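Local coordinates for DUF115 domain-containing protein (Magnetospirillum magneticum AMB-1, PDB 5MU5) that probably transfers a nonulosonic-acid-type sugar to flagellin, as a Maf glycosyltransferase involved in forming the bacterial flagellum, at residues V90-V94 with T597-A601; G120-M124 with C202-V207; S549-L554 with A590-V594; E556-A560 with V574-L579; Y605-V609 with F621-I625. All blocks are in the same frame, centred on the assembly; numbering follows the deposited sequence.

Contact 1 of 5, residues V90-V94 with T597-A601; sequences VDLIV and TLMMA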
# COMPACT_ATOMS: atom_id res chain seq x y z
N VAL A 90 11.18 -4.66 8.72
CA VAL A 90 12.03 -5.87 8.59
C VAL A 90 11.66 -6.98 9.61
O VAL A 90 11.47 -6.74 10.82
CB VAL A 90 13.55 -5.52 8.68
CG1 VAL A 90 14.44 -6.76 8.57
CG2 VAL A 90 13.93 -4.50 7.60
N ASP A 91 11.56 -8.20 9.10
CA ASP A 91 11.18 -9.36 9.89
C ASP A 91 12.41 -10.17 10.25
O ASP A 91 13.49 -9.93 9.73
CB ASP A 91 10.21 -10.22 9.08
CG ASP A 91 10.83 -10.77 7.80
OD1 ASP A 91 10.40 -11.82 7.32
OD2 ASP A 91 11.76 -10.14 7.28
N LEU A 92 12.22 -11.15 11.11
CA LEU A 92 13.33 -11.98 11.62
C LEU A 92 14.11 -12.70 10.51
O LEU A 92 15.32 -12.85 10.59
CB LEU A 92 12.79 -13.03 12.59
CG LEU A 92 11.96 -12.49 13.76
CD1 LEU A 92 11.32 -13.64 14.52
CD2 LEU A 92 12.82 -11.61 14.66
N ILE A 93 13.42 -13.12 9.47
CA ILE A 93 14.08 -13.83 8.40
C ILE A 93 15.03 -12.94 7.62
O ILE A 93 16.15 -13.33 7.33
CB ILE A 93 13.04 -14.51 7.51
CG1 ILE A 93 12.36 -15.60 8.34
CG2 ILE A 93 13.72 -15.09 6.28
CD1 ILE A 93 11.21 -16.28 7.65
N VAL A 94 14.61 -11.73 7.31
CA VAL A 94 15.45 -10.81 6.58
C VAL A 94 16.57 -10.33 7.48
O VAL A 94 17.67 -10.13 7.02
CB VAL A 94 14.64 -9.64 6.01
CG1 VAL A 94 15.57 -8.60 5.38
CG2 VAL A 94 13.67 -10.16 4.98
N THR A 597 8.89 -11.03 2.41
CA THR A 597 10.14 -11.45 2.96
C THR A 597 11.23 -11.46 1.88
O THR A 597 12.26 -10.79 2.05
CB THR A 597 9.95 -12.78 3.67
OG1 THR A 597 9.04 -12.56 4.76
CG2 THR A 597 11.28 -13.32 4.20
N LEU A 598 10.98 -12.14 0.76
CA LEU A 598 11.97 -12.18 -0.33
C LEU A 598 12.33 -10.80 -0.94
O LEU A 598 13.50 -10.54 -1.25
CB LEU A 598 11.53 -13.13 -1.44
CG LEU A 598 11.31 -14.59 -1.02
CD1 LEU A 598 10.93 -15.41 -2.24
CD2 LEU A 598 12.53 -15.19 -0.35
N MET A 599 11.34 -9.92 -1.10
CA MET A 599 11.59 -8.59 -1.67
C MET A 599 12.38 -7.70 -0.72
O MET A 599 13.16 -6.87 -1.16
CB MET A 599 10.30 -7.89 -2.08
CG MET A 599 9.66 -8.40 -3.37
SD MET A 599 10.67 -8.17 -4.86
CE MET A 599 11.60 -9.70 -4.90
N MET A 600 12.17 -7.86 0.57
CA MET A 600 12.95 -7.12 1.52
C MET A 600 14.38 -7.62 1.56
O MET A 600 15.30 -6.80 1.71
CB MET A 600 12.33 -7.22 2.89
CG MET A 600 11.03 -6.46 2.91
SD MET A 600 11.29 -4.76 2.40
CE MET A 600 12.09 -4.17 3.91
N ALA A 601 14.56 -8.94 1.43
CA ALA A 601 15.91 -9.48 1.33
C ALA A 601 16.60 -8.90 0.10
O ALA A 601 17.74 -8.48 0.18
CB ALA A 601 15.87 -10.99 1.28
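An N-capped helix start, set against the flank of a second helix, joins Asp91 to Thr597: Asp91 occupies the N-cap of helix 92-107, and Thr597 lies on helix 589-609 of the Maf helical bundle. The two carboxylate oxygens divide the work. OD2 of Asp91 accepts the capping bond from Val94 N at 3.3 Å, while OD1 of Asp91 accepts a hydrogen bond from Thr597 OG1 at 3.0 Å, from a point 40° out of the carboxylate plane. With chi1 at 62°, the carboxylate of Asp91 sits between its own N and carbonyl carbon, where it can serve both. Thr597 OG1 is also hydrogen-bonded to Leu242 N, which ties the start of helix 242-257 into the same junction. Next to the polar pair, Val94 CG2 presses on the helix backbone, 3.3 Å from Thr597 O, and reaches Met600 CB at 3.8 Å. The other branch of Thr597, CG2, meets CG2 of Ile93 at 3.7 Å. Met600 is bent at chi2 and chi3, and its CE comes 4.1 Å from Val90 CG2 at the exposed margin. In its double role the N-cap aspartate joins the start of helix 92-107, in the Maf N-terminal family region, to the helical bundle.

Contact 2 of 5, residues G120-M124 with C202-V207; sequences GGFHM and CCPIVV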
# COMPACT_ATOMS: atom_id res chain seq x y z
N GLY A 120 24.65 3.29 -11.89
CA GLY A 120 23.77 2.14 -12.00
C GLY A 120 22.35 2.44 -11.56
O GLY A 120 21.80 3.50 -11.90
N GLY A 121 21.75 1.53 -10.80
CA GLY A 121 20.37 1.69 -10.34
C GLY A 121 19.37 1.12 -11.33
O GLY A 121 19.53 1.24 -12.57
N PHE A 122 18.33 0.48 -10.78
CA PHE A 122 17.32 -0.19 -11.56
C PHE A 122 16.47 0.80 -12.33
O PHE A 122 16.24 0.62 -13.53
CB PHE A 122 16.41 -1.01 -10.66
CG PHE A 122 15.45 -1.89 -11.39
CD1 PHE A 122 14.27 -1.38 -11.91
CD2 PHE A 122 15.72 -3.23 -11.56
CE1 PHE A 122 13.38 -2.18 -12.59
CE2 PHE A 122 14.83 -4.05 -12.22
CZ PHE A 122 13.66 -3.53 -12.76
N HIS A 123 16.04 1.86 -11.64
CA HIS A 123 15.13 2.86 -12.19
C HIS A 123 15.84 4.13 -12.57
O HIS A 123 16.82 4.53 -11.94
CB HIS A 123 14.06 3.22 -11.17
CG HIS A 123 13.18 2.08 -10.79
ND1 HIS A 123 12.14 1.66 -11.59
CD2 HIS A 123 13.13 1.30 -9.68
CE1 HIS A 123 11.49 0.67 -10.99
NE2 HIS A 123 12.09 0.42 -9.84
N MET A 124 15.33 4.77 -13.61
CA MET A 124 15.76 6.09 -14.01
C MET A 124 14.53 6.94 -14.18
O MET A 124 13.58 6.54 -14.87
CB MET A 124 16.46 6.05 -15.35
CG MET A 124 16.63 7.44 -15.93
SD MET A 124 17.89 7.46 -17.19
CE MET A 124 19.33 7.22 -16.13
N CYS A 202 6.39 -1.52 -11.66
CA CYS A 202 7.52 -2.10 -12.34
C CYS A 202 8.37 -2.88 -11.37
O CYS A 202 8.57 -4.06 -11.55
CB CYS A 202 8.35 -1.02 -13.00
SG CYS A 202 9.81 -1.72 -13.78
N CYS A 203 8.88 -2.22 -10.33
CA CYS A 203 9.68 -2.91 -9.34
C CYS A 203 9.94 -2.02 -8.13
O CYS A 203 11.02 -1.42 -8.00
CB CYS A 203 11.00 -3.32 -9.95
SG CYS A 203 11.76 -4.54 -8.92
N PRO A 204 8.98 -1.94 -7.22
CA PRO A 204 9.05 -0.90 -6.21
C PRO A 204 10.24 -1.04 -5.25
O PRO A 204 10.75 -0.05 -4.72
CB PRO A 204 7.75 -1.09 -5.42
CG PRO A 204 7.42 -2.52 -5.61
CD PRO A 204 7.89 -2.90 -6.98
N ILE A 205 10.69 -2.26 -5.05
CA ILE A 205 11.60 -2.49 -3.96
C ILE A 205 13.03 -1.95 -4.12
O ILE A 205 13.67 -1.65 -3.12
CB ILE A 205 11.59 -3.99 -3.57
CG1 ILE A 205 11.82 -4.12 -2.07
CG2 ILE A 205 12.59 -4.78 -4.41
CD1 ILE A 205 10.88 -3.29 -1.21
N VAL A 206 13.52 -1.79 -5.35
CA VAL A 206 14.91 -1.37 -5.54
C VAL A 206 15.04 0.05 -6.01
O VAL A 206 15.73 0.33 -6.99
CB VAL A 206 15.70 -2.29 -6.50
CG1 VAL A 206 15.92 -3.64 -5.85
CG2 VAL A 206 15.01 -2.45 -7.84
N VAL A 207 14.43 0.97 -5.28
CA VAL A 207 14.56 2.38 -5.65
C VAL A 207 15.93 2.93 -5.34
O VAL A 207 16.25 4.00 -5.80
CB VAL A 207 13.52 3.29 -4.97
CG1 VAL A 207 12.15 3.02 -5.56
CG2 VAL A 207 13.54 3.14 -3.45
O HOH W 1 18.84 -0.46 -8.02
O HOH W 2 16.71 2.39 -8.85
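At the C-terminal end of helix 188-202, in the parallel-sheet part of the Maf N-terminal region, His123 on strand 123-127 holds the loop that follows the helix. Its NE2 donates to Cys203 O at 2.8 Å, and the N-H points almost straight at the oxygen (169°). The acceptor lies in the imidazole plane, yet the donor stands 44° above the plane of the Cys203 carbonyl. Phe122, with CG anti to the backbone N (chi1 -172°), sets its CD1 over the centre of one face of the His123 ring. Cys203 SG lies over one face of Phe122, 4.6 Å from the ring centroid, and Cys202 SG stands at the edge, 3.8 Å from Phe122 CE1. Val206 CG2 closes on Phe122 CB at 3.5 Å. Two waters complete the join: one accepts from His123 N and donates to Val206 O, both at 2.9 Å, while the other accepts from Phe122 N and makes a weak bond to Val206 O. His123 ND1 is hydrogen-bonded to His148 NE2 on the adjoining strand, so both ring nitrogens have partners, which together hold the imidazole in one rotation between sheet and loop.

Contact 3 of 5, residues S549-L554 with A590-V594; sequences SIVTLL and AQFFV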
# COMPACT_ATOMS: atom_id res chain seq x y z
N SER A 549 2.57 -25.45 -3.08
CA SER A 549 2.63 -24.22 -3.88
C SER A 549 3.70 -23.24 -3.40
O SER A 549 4.36 -22.57 -4.19
CB SER A 549 1.31 -23.46 -3.78
OG SER A 549 0.22 -24.31 -4.07
N ILE A 550 3.82 -23.11 -2.08
CA ILE A 550 4.74 -22.16 -1.51
C ILE A 550 6.17 -22.63 -1.74
O ILE A 550 7.01 -21.89 -2.23
CB ILE A 550 4.47 -21.93 -0.01
CG1 ILE A 550 3.08 -21.29 0.17
CG2 ILE A 550 5.53 -21.02 0.58
CD1 ILE A 550 2.50 -21.40 1.56
N VAL A 551 6.42 -23.89 -1.41
CA VAL A 551 7.73 -24.48 -1.56
C VAL A 551 8.19 -24.49 -3.03
O VAL A 551 9.37 -24.30 -3.33
CB VAL A 551 7.71 -25.88 -0.96
CG1 VAL A 551 8.98 -26.64 -1.32
CG2 VAL A 551 7.55 -25.76 0.55
N THR A 552 7.24 -24.69 -3.94
CA THR A 552 7.49 -24.60 -5.38
C THR A 552 7.92 -23.18 -5.77
O THR A 552 8.89 -22.98 -6.51
CB THR A 552 6.20 -25.01 -6.15
OG1 THR A 552 5.96 -26.41 -5.93
CG2 THR A 552 6.33 -24.75 -7.65
N LEU A 553 7.19 -22.18 -5.27
CA LEU A 553 7.53 -20.79 -5.53
C LEU A 553 8.93 -20.44 -4.99
O LEU A 553 9.73 -19.77 -5.66
CB LEU A 553 6.47 -19.85 -4.92
CG LEU A 553 6.67 -18.34 -5.18
CD1 LEU A 553 6.88 -18.02 -6.66
CD2 LEU A 553 5.52 -17.53 -4.62
N LEU A 554 9.21 -20.89 -3.78
CA LEU A 554 10.49 -20.63 -3.16
C LEU A 554 11.60 -21.25 -3.98
O LEU A 554 12.64 -20.63 -4.18
CB LEU A 554 10.51 -21.21 -1.75
CG LEU A 554 9.66 -20.45 -0.72
CD1 LEU A 554 9.65 -21.21 0.60
CD2 LEU A 554 10.19 -19.04 -0.53
N ALA A 590 0.50 -18.46 -2.22
CA ALA A 590 1.95 -18.62 -2.19
C ALA A 590 2.67 -17.28 -2.28
O ALA A 590 3.60 -17.00 -1.54
CB ALA A 590 2.41 -19.54 -3.31
N GLN A 591 2.21 -16.43 -3.19
CA GLN A 591 2.83 -15.13 -3.35
C GLN A 591 2.65 -14.24 -2.13
O GLN A 591 3.56 -13.50 -1.76
CB GLN A 591 2.26 -14.44 -4.57
CG GLN A 591 2.83 -14.99 -5.85
CD GLN A 591 2.12 -14.45 -7.06
OE1 GLN A 591 0.90 -14.25 -7.03
NE2 GLN A 591 2.87 -14.21 -8.14
N PHE A 592 1.46 -14.25 -1.55
CA PHE A 592 1.25 -13.49 -0.33
C PHE A 592 2.14 -13.98 0.78
O PHE A 592 2.63 -13.19 1.56
CB PHE A 592 -0.19 -13.59 0.16
CG PHE A 592 -1.10 -12.60 -0.47
CD1 PHE A 592 -0.91 -11.26 -0.25
CD2 PHE A 592 -2.17 -13.02 -1.24
CE1 PHE A 592 -1.76 -10.33 -0.81
CE2 PHE A 592 -3.03 -12.11 -1.81
CZ PHE A 592 -2.82 -10.76 -1.59
N PHE A 593 2.33 -15.28 0.86
CA PHE A 593 3.17 -15.84 1.94
C PHE A 593 4.61 -15.38 1.93
O PHE A 593 5.15 -15.06 2.97
CB PHE A 593 3.11 -17.36 1.95
CG PHE A 593 2.20 -17.90 2.99
CD1 PHE A 593 0.84 -17.79 2.85
CD2 PHE A 593 2.71 -18.51 4.13
CE1 PHE A 593 -0.01 -18.28 3.83
CE2 PHE A 593 1.87 -18.98 5.12
CZ PHE A 593 0.51 -18.88 4.96
N VAL A 594 5.23 -15.31 0.76
CA VAL A 594 6.66 -15.11 0.66
C VAL A 594 7.17 -13.81 0.06
O VAL A 594 8.31 -13.43 0.33
CB VAL A 594 7.31 -16.27 -0.12
CG1 VAL A 594 6.99 -17.60 0.56
CG2 VAL A 594 6.88 -16.29 -1.59
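Ile550 lies across Ala590 and Val594 where helix 546-564 crosses helix 589-609 in the Maf helical bundle. The local axes approach to 9.1 Å with a signed crossing angle of -65°, and the alanine allows the backbones to come close: the CA atoms of Ile550 and Ala590 are 4.6 Å apart.

From its CB, the Ile550 side chain divides. CG2 reaches CG1 of Val594 at 3.7 Å. The other branch runs past the alanine, with Ile550 CG1 only 3.7 Å from Ala590 CA, and ends at CD1 over one face of the Phe593 ring. This is a CH-pi contact, with Ile550 CD1 4.0 Å from the Phe593 ring centroid and displaced toward the rim. Beyond the crossing, Val640 and Phe644 of helix 618-646 cover Ile550, and residues of helix 242-257, among them Leu242 and Met246, pack on Phe593.

Val594 serves as a shared partner for three side chains. Its CG1 touches CD2 of Leu554 as well as the isoleucine branch, whereas its CG2 faces Leu553; these last two side chains run alongside, pointing opposite ways. In Leu553 CG is anti to the backbone N (chi1 -177°) and so directed across the interface, and CD2 comes 3.7 Å from Ala590 O and lies beside Gln591 CG. The polar end of Gln591 turns away from this crossing, its OE1 to Thr588 N. The alanine methyl points into the crossing and rests on the Ser549 backbone, with Ala590 CB 3.7 Å from Ser549 O. The tightest touch of the crossing is Leu553 CD2 to Val594 CG2, at 3.5 Å.

Contact 4 of 5, residues E556-A560 with V574-L579; sequences ECAQA and VLSEML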
# COMPACT_ATOMS: atom_id res chain seq x y z
N GLU A 556 11.61 -21.75 -7.13
CA GLU A 556 11.78 -20.96 -8.36
C GLU A 556 12.58 -19.67 -8.11
O GLU A 556 13.35 -19.25 -8.97
CB GLU A 556 10.41 -20.68 -9.03
CG GLU A 556 9.78 -21.92 -9.66
CD GLU A 556 8.31 -21.74 -10.08
OE1 GLU A 556 7.69 -20.71 -9.75
OE2 GLU A 556 7.76 -22.66 -10.76
N CYS A 557 12.43 -19.07 -6.93
CA CYS A 557 13.21 -17.89 -6.56
C CYS A 557 14.66 -18.23 -6.27
O CYS A 557 15.55 -17.43 -6.55
CB CYS A 557 12.63 -17.20 -5.33
SG CYS A 557 10.94 -16.62 -5.55
N ALA A 558 14.90 -19.40 -5.68
CA ALA A 558 16.24 -19.87 -5.40
C ALA A 558 16.96 -20.06 -6.72
O ALA A 558 18.10 -19.60 -6.91
CB ALA A 558 16.20 -21.17 -4.63
N GLN A 559 16.27 -20.70 -7.65
CA GLN A 559 16.82 -20.97 -8.97
C GLN A 559 17.14 -19.68 -9.75
O GLN A 559 18.16 -19.59 -10.44
CB GLN A 559 15.83 -21.83 -9.77
CG GLN A 559 16.34 -22.29 -11.13
CD GLN A 559 17.59 -23.15 -11.01
OE1 GLN A 559 17.70 -23.97 -10.11
NE2 GLN A 559 18.54 -22.94 -11.91
N ALA A 560 16.25 -18.69 -9.62
CA ALA A 560 16.44 -17.38 -10.23
C ALA A 560 17.73 -16.73 -9.74
O ALA A 560 18.49 -16.21 -10.53
CB ALA A 560 15.26 -16.48 -9.93
N VAL A 574 13.35 -10.81 -12.84
CA VAL A 574 12.87 -12.19 -12.74
C VAL A 574 12.12 -12.44 -11.43
O VAL A 574 11.07 -13.07 -11.44
CB VAL A 574 14.02 -13.19 -12.91
CG1 VAL A 574 13.54 -14.62 -12.66
CG2 VAL A 574 14.58 -13.09 -14.32
N LEU A 575 12.63 -11.94 -10.31
CA LEU A 575 11.94 -12.13 -9.03
C LEU A 575 10.62 -11.38 -8.98
O LEU A 575 9.63 -11.88 -8.46
CB LEU A 575 12.81 -11.66 -7.85
CG LEU A 575 14.03 -12.50 -7.52
CD1 LEU A 575 14.85 -11.80 -6.43
CD2 LEU A 575 13.63 -13.91 -7.09
N SER A 576 10.61 -10.15 -9.50
CA SER A 576 9.37 -9.38 -9.51
C SER A 576 8.28 -10.12 -10.27
O SER A 576 7.17 -10.29 -9.74
CB SER A 576 9.57 -8.00 -10.12
OG SER A 576 10.29 -7.19 -9.21
N GLU A 577 8.60 -10.58 -11.48
CA GLU A 577 7.65 -11.33 -12.30
C GLU A 577 7.05 -12.53 -11.54
O GLU A 577 5.86 -12.77 -11.63
CB GLU A 577 8.27 -11.81 -13.61
CG GLU A 577 7.37 -12.73 -14.41
CD GLU A 577 7.97 -13.12 -15.75
OE1 GLU A 577 9.21 -12.96 -15.93
OE2 GLU A 577 7.22 -13.59 -16.63
N MET A 578 7.88 -13.24 -10.79
CA MET A 578 7.40 -14.36 -9.99
C MET A 578 6.60 -13.97 -8.76
O MET A 578 5.74 -14.72 -8.33
CB MET A 578 8.58 -15.17 -9.47
CG MET A 578 9.28 -15.95 -10.54
SD MET A 578 10.76 -16.72 -9.87
CE MET A 578 11.41 -17.44 -11.38
N LEU A 579 6.89 -12.83 -8.15
CA LEU A 579 6.30 -12.49 -6.86
C LEU A 579 5.20 -11.44 -6.85
O LEU A 579 4.27 -11.53 -6.04
CB LEU A 579 7.40 -12.06 -5.90
CG LEU A 579 8.45 -13.12 -5.63
CD1 LEU A 579 9.53 -12.48 -4.79
CD2 LEU A 579 7.88 -14.34 -4.93
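Met578 against Glu556 and Cys557, and Ala560 against Val574, define a near-antiparallel helix pair in the Maf helical bundle, a helical hairpin of 546-564 and 568-579. The local axes run at 170° to one another and come within 10.1 Å, so the interface is filled by side chains and not by direct backbone contact.

Carbon-to-carbon contacts come first. Ala560 CB meets CG1 of Val574 at 3.7 Å, and CD2 of Leu575 comes in beside it. The same leucine methyl, Leu575 CD2, lies 3.9 Å from Cys557 CB, so one branch tip bridges successive turns of the facing helix.

Sulfur supplies the second kind of contact. Cys557 SG, anti to its own carbonyl carbon, touches Leu579 CD2 at 3.9 Å; it also approaches Met578 SD at 4.3 Å, a van der Waals approach of two sulfurs.

Side chain against backbone makes the third. Met578 is extended beyond CG (chi2 174°, chi3 -176°) and spans the gap like a rod, placing its CE 3.6 Å from Glu556 O, with SD beside that carbonyl too. That oxygen already accepts the helical bond of Ala560 N, so the methionine end covers a carbonyl engaged in its own helix. The aliphatic start of Glu556 flanks the thioether, with CB 4.1 Å from Met578 SD.

Around the hairpin, Leu598 and Met599 of helix 589-609 pack on Cys557 and Leu575 respectively, while Ile633 of helix 618-646 reaches Cys557, setting the pair against the two long helices of the bundle.

Contact 5 of 5, residues Y605-V609 with F621-I625; sequences YDYYV and FWEII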
# COMPACT_ATOMS: atom_id res chain seq x y z
N TYR A 605 20.22 -6.81 -0.02
CA TYR A 605 21.43 -7.10 -0.76
C TYR A 605 21.69 -6.09 -1.89
O TYR A 605 22.83 -5.76 -2.16
CB TYR A 605 21.49 -8.55 -1.23
CG TYR A 605 20.54 -9.01 -2.29
CD1 TYR A 605 20.67 -8.60 -3.63
CD2 TYR A 605 19.56 -9.95 -1.98
CE1 TYR A 605 19.80 -9.07 -4.60
CE2 TYR A 605 18.70 -10.44 -2.95
CZ TYR A 605 18.83 -9.99 -4.26
OH TYR A 605 17.98 -10.45 -5.24
N ASP A 606 20.65 -5.56 -2.50
CA ASP A 606 20.81 -4.63 -3.60
C ASP A 606 21.50 -3.35 -3.12
O ASP A 606 22.35 -2.79 -3.82
CB ASP A 606 19.46 -4.30 -4.24
CG ASP A 606 19.57 -3.18 -5.25
OD1 ASP A 606 20.07 -3.43 -6.38
OD2 ASP A 606 19.18 -2.03 -4.90
N TYR A 607 21.14 -2.91 -1.93
CA TYR A 607 21.72 -1.74 -1.34
C TYR A 607 23.22 -1.96 -1.13
O TYR A 607 24.05 -1.13 -1.51
CB TYR A 607 21.04 -1.39 -0.01
CG TYR A 607 21.63 -0.16 0.64
CD1 TYR A 607 21.15 1.11 0.35
CD2 TYR A 607 22.69 -0.27 1.53
CE1 TYR A 607 21.71 2.23 0.93
CE2 TYR A 607 23.25 0.83 2.12
CZ TYR A 607 22.76 2.09 1.82
OH TYR A 607 23.34 3.20 2.41
N TYR A 608 23.58 -3.09 -0.53
CA TYR A 608 24.98 -3.32 -0.17
C TYR A 608 25.91 -3.72 -1.32
O TYR A 608 27.08 -3.33 -1.31
CB TYR A 608 25.09 -4.25 1.04
CG TYR A 608 24.59 -3.58 2.32
CD1 TYR A 608 25.33 -2.59 2.93
CD2 TYR A 608 23.37 -3.94 2.90
CE1 TYR A 608 24.89 -1.97 4.10
CE2 TYR A 608 22.92 -3.33 4.06
CZ TYR A 608 23.69 -2.35 4.65
OH TYR A 608 23.27 -1.72 5.79
N VAL A 609 25.41 -4.47 -2.31
CA VAL A 609 26.30 -4.84 -3.43
C VAL A 609 26.83 -3.66 -4.24
O VAL A 609 27.94 -3.72 -4.77
CB VAL A 609 25.68 -5.83 -4.45
CG1 VAL A 609 25.49 -7.17 -3.83
CG2 VAL A 609 24.38 -5.30 -5.03
N PHE A 621 31.18 -11.00 -2.98
CA PHE A 621 29.99 -10.61 -2.22
C PHE A 621 28.74 -11.15 -2.88
O PHE A 621 27.81 -11.55 -2.19
CB PHE A 621 29.90 -9.11 -2.06
CG PHE A 621 28.84 -8.67 -1.07
CD1 PHE A 621 28.79 -9.22 0.19
CD2 PHE A 621 27.93 -7.69 -1.40
CE1 PHE A 621 27.83 -8.81 1.10
CE2 PHE A 621 26.98 -7.27 -0.50
CZ PHE A 621 26.92 -7.85 0.75
N TRP A 622 28.72 -11.14 -4.21
CA TRP A 622 27.64 -11.78 -4.94
C TRP A 622 27.51 -13.26 -4.57
O TRP A 622 26.41 -13.76 -4.41
CB TRP A 622 27.82 -11.62 -6.45
CG TRP A 622 27.07 -10.46 -7.03
CD1 TRP A 622 27.60 -9.38 -7.68
CD2 TRP A 622 25.65 -10.25 -6.99
NE1 TRP A 622 26.59 -8.52 -8.06
CE2 TRP A 622 25.39 -9.03 -7.66
CE3 TRP A 622 24.58 -10.99 -6.49
CZ2 TRP A 622 24.11 -8.53 -7.83
CZ3 TRP A 622 23.30 -10.50 -6.65
CH2 TRP A 622 23.07 -9.27 -7.30
N GLU A 623 28.62 -13.97 -4.44
CA GLU A 623 28.57 -15.38 -4.04
C GLU A 623 28.00 -15.52 -2.61
O GLU A 623 27.15 -16.38 -2.34
CB GLU A 623 29.94 -16.04 -4.20
CG GLU A 623 30.11 -17.40 -3.51
CD GLU A 623 29.01 -18.41 -3.83
OE1 GLU A 623 28.42 -18.37 -4.93
OE2 GLU A 623 28.72 -19.25 -2.95
N ILE A 624 28.44 -14.65 -1.70
CA ILE A 624 27.87 -14.60 -0.35
C ILE A 624 26.36 -14.41 -0.37
O ILE A 624 25.62 -15.08 0.37
CB ILE A 624 28.52 -13.48 0.46
CG1 ILE A 624 29.94 -13.93 0.86
CG2 ILE A 624 27.71 -13.17 1.72
CD1 ILE A 624 30.79 -12.84 1.48
N ILE A 625 25.90 -13.47 -1.19
CA ILE A 625 24.48 -13.18 -1.30
C ILE A 625 23.71 -14.40 -1.81
O ILE A 625 22.62 -14.72 -1.32
CB ILE A 625 24.25 -12.00 -2.25
CG1 ILE A 625 24.68 -10.72 -1.56
CG2 ILE A 625 22.79 -11.87 -2.65
CD1 ILE A 625 24.89 -9.60 -2.52
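Ile625 lays its CG2 methyl over one face of the Tyr605 ring, the first shell of an antiparallel packing between helices 589-609 and 618-646. The CH-pi distance from Ile625 CG2 to the Tyr605 ring centroid is 4.0 Å, and the methyl is offset toward the rim. Tyr605 adopts chi1 69°, an uncommon rotamer in a helix, which turns the ring so that one face meets the Ile625 methyl. Val609 lies between the Phe621 and Trp622 rings, but its CG1 is modelled too close to Ile625 CD1, and its exact distances are doubtful. Tyr608 adds its CB, 3.9 Å from Phe621 CE2. Tyr605 CE1 approaches Trp622 CH2 at 4.2 Å.

Behind this layer, the local axes are 11.0 Å apart at 167°, a spacing consistent with the bulky rings between them. Helix 568-579 supports Tyr605 through Leu571 and Leu575, and Leu571 touches Trp622 as well. On another flank, Phe112 meets both Tyr608 and Phe621 edge-to-face, and Ala105 of helix 92-107 packs on Phe621, which connects the N-terminal region to the bundle. The chemistry across the two segments is apolar and aromatic, so cohesion between them probably rests on dispersion and CH-pi attraction and on the exclusion of water.

Helix 589-609 is the common thread: contacts 3, 1 and 5 follow one another along it, with centres 14 Å apart from 3 to 1 and again from 1 to 5. Contact 4 lies beside contact 3, about 10 Å between centres, and is nested inside the loop that contact 3 closes; Gln591 NE2 probably donates to Met578 O at 2.9 Å. Leu598 and Met599 carry contact 1 onto contact 4. Contact 2 meets the bundle through Ile205 on Met599 and Met600, Cys203 beside Ser576, and Val206 CG1 3.7 Å from Asp606 CG. Contact 1 thus bridges the two regions, while contact 2 is internal to the N-terminal region and its loop packs on the bundle.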